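Local coordinates for protein congerin II (PDB 1IS3) that binds beta-galactosides such as lactose as a homodimeric galectin of the conger eel, its physiological role being still unknown, at residues Ala27-Ile32 with Met45-Tyr51. Sequence-based numbering, arbitrary orientation.
With GAL (beta-D-galactopyranose), chain B; BGC (beta-D-glucopyranose), chain C.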
loop_
_atom_site.group_PDB
_atom_site.type_symbol
_atom_site.label_atom_id
_atom_site.label_comp_id
_atom_site.label_asym_id
_atom_site.label_seq_id
_atom_site.Cartn_x
_atom_site.Cartn_y
_atom_site.Cartn_z
ATOM N N ALA A 27 -10.051 -21.337 5.808
ATOM C CA ALA A 27 -10.396 -20.003 6.279
ATOM C C ALA A 27 -11.739 -20.034 6.986
ATOM O O ALA A 27 -12.671 -20.697 6.556
ATOM C CB ALA A 27 -10.534 -18.989 5.121
ATOM N N THR A 28 -11.857 -19.291 8.070
ATOM C CA THR A 28 -13.111 -19.069 8.798
ATOM C C THR A 28 -13.756 -17.800 8.146
ATOM O O THR A 28 -14.915 -17.801 7.706
ATOM C CB THR A 28 -12.436 -19.064 10.227
ATOM O OG1 THR A 28 -13.122 -19.978 11.075
ATOM C CG2 THR A 28 -12.198 -17.692 10.681
ATOM N N ARG A 29 -13.004 -16.689 8.046
ATOM C CA ARG A 29 -13.452 -15.405 7.505
ATOM C C ARG A 29 -12.241 -14.498 7.276
ATOM O O ARG A 29 -11.180 -14.673 7.902
ATOM C CB ARG A 29 -14.416 -14.721 8.491
ATOM C CG ARG A 29 -13.746 -14.495 9.838
ATOM C CD ARG A 29 -14.634 -14.188 11.019
ATOM N NE ARG A 29 -15.116 -12.844 11.000
ATOM C CZ ARG A 29 -15.071 -11.992 12.045
ATOM N NH1 ARG A 29 -15.581 -10.794 11.864
ATOM N NH2 ARG A 29 -14.534 -12.242 13.228
ATOM N N PHE A 30 -12.349 -13.522 6.414
ATOM C CA PHE A 30 -11.315 -12.486 6.305
ATOM C C PHE A 30 -12.064 -11.201 5.938
ATOM O O PHE A 30 -13.175 -11.254 5.379
ATOM C CB PHE A 30 -10.256 -12.778 5.231
ATOM C CG PHE A 30 -10.688 -12.691 3.774
ATOM C CD1 PHE A 30 -11.287 -13.802 3.153
ATOM C CD2 PHE A 30 -10.503 -11.492 3.057
ATOM C CE1 PHE A 30 -11.714 -13.708 1.814
ATOM C CE2 PHE A 30 -10.927 -11.416 1.729
ATOM C CZ PHE A 30 -11.539 -12.520 1.110
ATOM N N SER A 31 -11.503 -10.031 6.217
ATOM C CA SER A 31 -12.186 -8.798 5.841
ATOM C C SER A 31 -11.286 -7.818 5.109
ATOM O O SER A 31 -10.070 -7.867 5.310
ATOM C CB SER A 31 -12.759 -8.101 7.079
ATOM O OG SER A 31 -11.831 -7.756 8.097
ATOM N N ILE A 32 -11.884 -6.933 4.326
ATOM C CA ILE A 32 -11.190 -5.807 3.729
ATOM C C ILE A 32 -11.799 -4.586 4.470
ATOM O O ILE A 32 -13.035 -4.458 4.623
ATOM C CB ILE A 32 -11.479 -5.743 2.200
ATOM C CG1 ILE A 32 -10.897 -7.000 1.509
ATOM C CG2 ILE A 32 -10.903 -4.421 1.622
ATOM C CD1 ILE A 32 -11.519 -7.263 0.078
ATOM N N MET A 45 -15.831 -5.118 5.098
ATOM C CA MET A 45 -16.493 -6.091 4.255
ATOM C C MET A 45 -15.938 -7.445 4.716
ATOM O O MET A 45 -14.769 -7.807 4.452
ATOM C CB MET A 45 -16.112 -5.777 2.846
ATOM C CG MET A 45 -16.695 -6.777 1.906
ATOM S SD MET A 45 -16.082 -6.400 0.237
ATOM C CE MET A 45 -17.452 -7.152 -0.556
ATOM N N ASP A 46 -16.733 -8.213 5.450
ATOM C CA ASP A 46 -16.288 -9.463 6.000
ATOM C C ASP A 46 -16.788 -10.609 5.128
ATOM O O ASP A 46 -17.944 -10.626 4.690
ATOM C CB ASP A 46 -16.815 -9.546 7.424
ATOM C CG ASP A 46 -16.105 -10.571 8.276
ATOM O OD1 ASP A 46 -14.943 -10.869 8.046
ATOM O OD2 ASP A 46 -16.714 -11.091 9.205
ATOM N N HIS A 47 -15.908 -11.560 4.850
ATOM C CA HIS A 47 -16.182 -12.671 3.955
ATOM C C HIS A 47 -16.244 -13.889 4.852
ATOM O O HIS A 47 -15.199 -14.330 5.347
ATOM C CB HIS A 47 -15.063 -12.860 2.907
ATOM C CG HIS A 47 -14.739 -11.612 2.111
ATOM N ND1 HIS A 47 -14.179 -10.489 2.594
ATOM C CD2 HIS A 47 -14.881 -11.468 0.758
ATOM C CE1 HIS A 47 -13.964 -9.668 1.587
ATOM N NE2 HIS A 47 -14.387 -10.274 0.502
ATOM N N ARG A 48 -17.446 -14.414 5.117
ATOM C CA ARG A 48 -17.584 -15.467 6.121
ATOM C C ARG A 48 -17.827 -16.824 5.491
ATOM O O ARG A 48 -18.891 -17.062 4.898
ATOM C CB ARG A 48 -18.740 -15.133 7.059
ATOM C CG ARG A 48 -18.430 -13.900 7.914
ATOM C CD ARG A 48 -19.635 -13.418 8.739
ATOM N NE ARG A 48 -19.303 -12.189 9.479
ATOM C CZ ARG A 48 -20.030 -11.644 10.468
ATOM N NH1 ARG A 48 -19.633 -10.517 11.084
ATOM N NH2 ARG A 48 -21.173 -12.214 10.811
ATOM N N PHE A 49 -16.822 -17.697 5.621
ATOM C CA PHE A 49 -16.940 -19.067 5.154
ATOM C C PHE A 49 -17.673 -19.848 6.222
ATOM O O PHE A 49 -18.629 -20.566 5.898
ATOM C CB PHE A 49 -15.581 -19.706 4.925
ATOM C CG PHE A 49 -14.950 -19.010 3.732
ATOM C CD1 PHE A 49 -14.170 -17.851 3.940
ATOM C CD2 PHE A 49 -15.205 -19.494 2.426
ATOM C CE1 PHE A 49 -13.655 -17.174 2.838
ATOM C CE2 PHE A 49 -14.671 -18.798 1.325
ATOM C CZ PHE A 49 -13.904 -17.645 1.530
ATOM N N SER A 50 -17.217 -19.732 7.479
ATOM C CA SER A 50 -17.946 -20.322 8.600
ATOM C C SER A 50 -17.641 -19.491 9.844
ATOM O O SER A 50 -16.515 -19.474 10.348
ATOM C CB SER A 50 -17.523 -21.802 8.805
ATOM O OG SER A 50 -18.353 -22.519 9.730
ATOM N N TYR A 51 -18.661 -18.764 10.289
ATOM C CA TYR A 51 -18.503 -17.905 11.445
ATOM C C TYR A 51 -19.825 -17.900 12.152
ATOM O O TYR A 51 -20.787 -17.288 11.675
ATOM C CB TYR A 51 -18.117 -16.463 10.999
ATOM C CG TYR A 51 -18.010 -15.472 12.154
ATOM C CD1 TYR A 51 -17.025 -15.628 13.138
ATOM C CD2 TYR A 51 -18.895 -14.407 12.226
ATOM C CE1 TYR A 51 -16.920 -14.715 14.193
ATOM C CE2 TYR A 51 -18.807 -13.484 13.274
ATOM C CZ TYR A 51 -17.814 -13.646 14.248
ATOM O OH TYR A 51 -17.730 -12.710 15.260
HETATM C C1 GAL B . -19.439 -9.104 14.316
HETATM C C2 GAL B . -17.968 -9.498 14.266
HETATM C C3 GAL B . -17.100 -8.299 13.911
HETATM C C4 GAL B . -17.609 -7.643 12.624
HETATM C C5 GAL B . -19.084 -7.303 12.789
HETATM C C6 GAL B . -19.678 -6.687 11.552
HETATM O O2 GAL B . -17.575 -10.004 15.527
HETATM O O3 GAL B . -15.756 -8.720 13.744
HETATM O O4 GAL B . -17.433 -8.513 11.511
HETATM O O5 GAL B . -19.838 -8.494 13.081
HETATM O O6 GAL B . -21.026 -6.316 11.774
HETATM C C2 BGC C . -23.904 -10.837 14.402
HETATM C C3 BGC C . -22.449 -10.941 13.948
HETATM C C4 BGC C . -21.575 -10.079 14.853
HETATM C C5 BGC C . -21.779 -10.495 16.321
HETATM C C6 BGC C . -21.028 -9.607 17.290
HETATM C C1 BGC C . -23.998 -11.264 15.864
HETATM O O1 BGC C . -25.309 -11.133 16.299
HETATM O O2 BGC C . -24.726 -11.673 13.601
HETATM O O3 BGC C . -22.331 -10.517 12.602
HETATM O O4 BGC C . -20.193 -10.254 14.492
HETATM O O5 BGC C . -23.176 -10.412 16.672
HETATM O O6 BGC C . -21.400 -8.245 17.122
#
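Arg29-Ile32 and Met45-Arg48 run antiparallel as neighbouring strands of the galectin beta-sandwich, their short axes 161° apart, with Phe30-His47 and Ile32-Met45 as hydrogen-bonded pairs. The hairpin they belong to has two unlike faces: Arg29, Asp46 and Arg48 line the lactose site, while Phe30, Ile32, Met45 and His47 point into the sandwich. On the sugar side the acid Asp46 holds two basic residues in place. Arg29 grips it side-on, NE and NH1 both reaching OD2, NE on the syn lone pair and NH1 from above the carboxylate plane; Arg48 NE binds the same OD2 at 2.8 Å. One oxygen thus takes three N-H donors, which probably favours the ionised form of Asp46 and fixes both guanidinium groups beside the sugar. The Arg29 chain turns about its CG-CD bond (chi3 -76°), and its guanidinium lies flat over Tyr51, CZ 4.0 Å from the ring centroid, a cation-pi stack that uses the breadth of the phenol. Arg48 instead stays extended, its long reach carrying NH1 to O4 and O5 of galactose and NH2 to O3 of glucose; Asp54 also salt-bridges NH2. On the buried face the Phe30 and His47 rings form an offset stack, planes at 11°, and Phe86 also stacks on Phe30. Imidazole suits this apolar place because ND1 finds an acceptor in Phe30 O, already bound by His47 N. Where the chains leave the strands, Thr28 O accepts from the N atoms of both Phe49 and Ser50, tying the two loops together. At the edge of its guanidinium, in plane, Arg29 NH1 donates almost straight (169°) to galactose O3, 2.8 Å away.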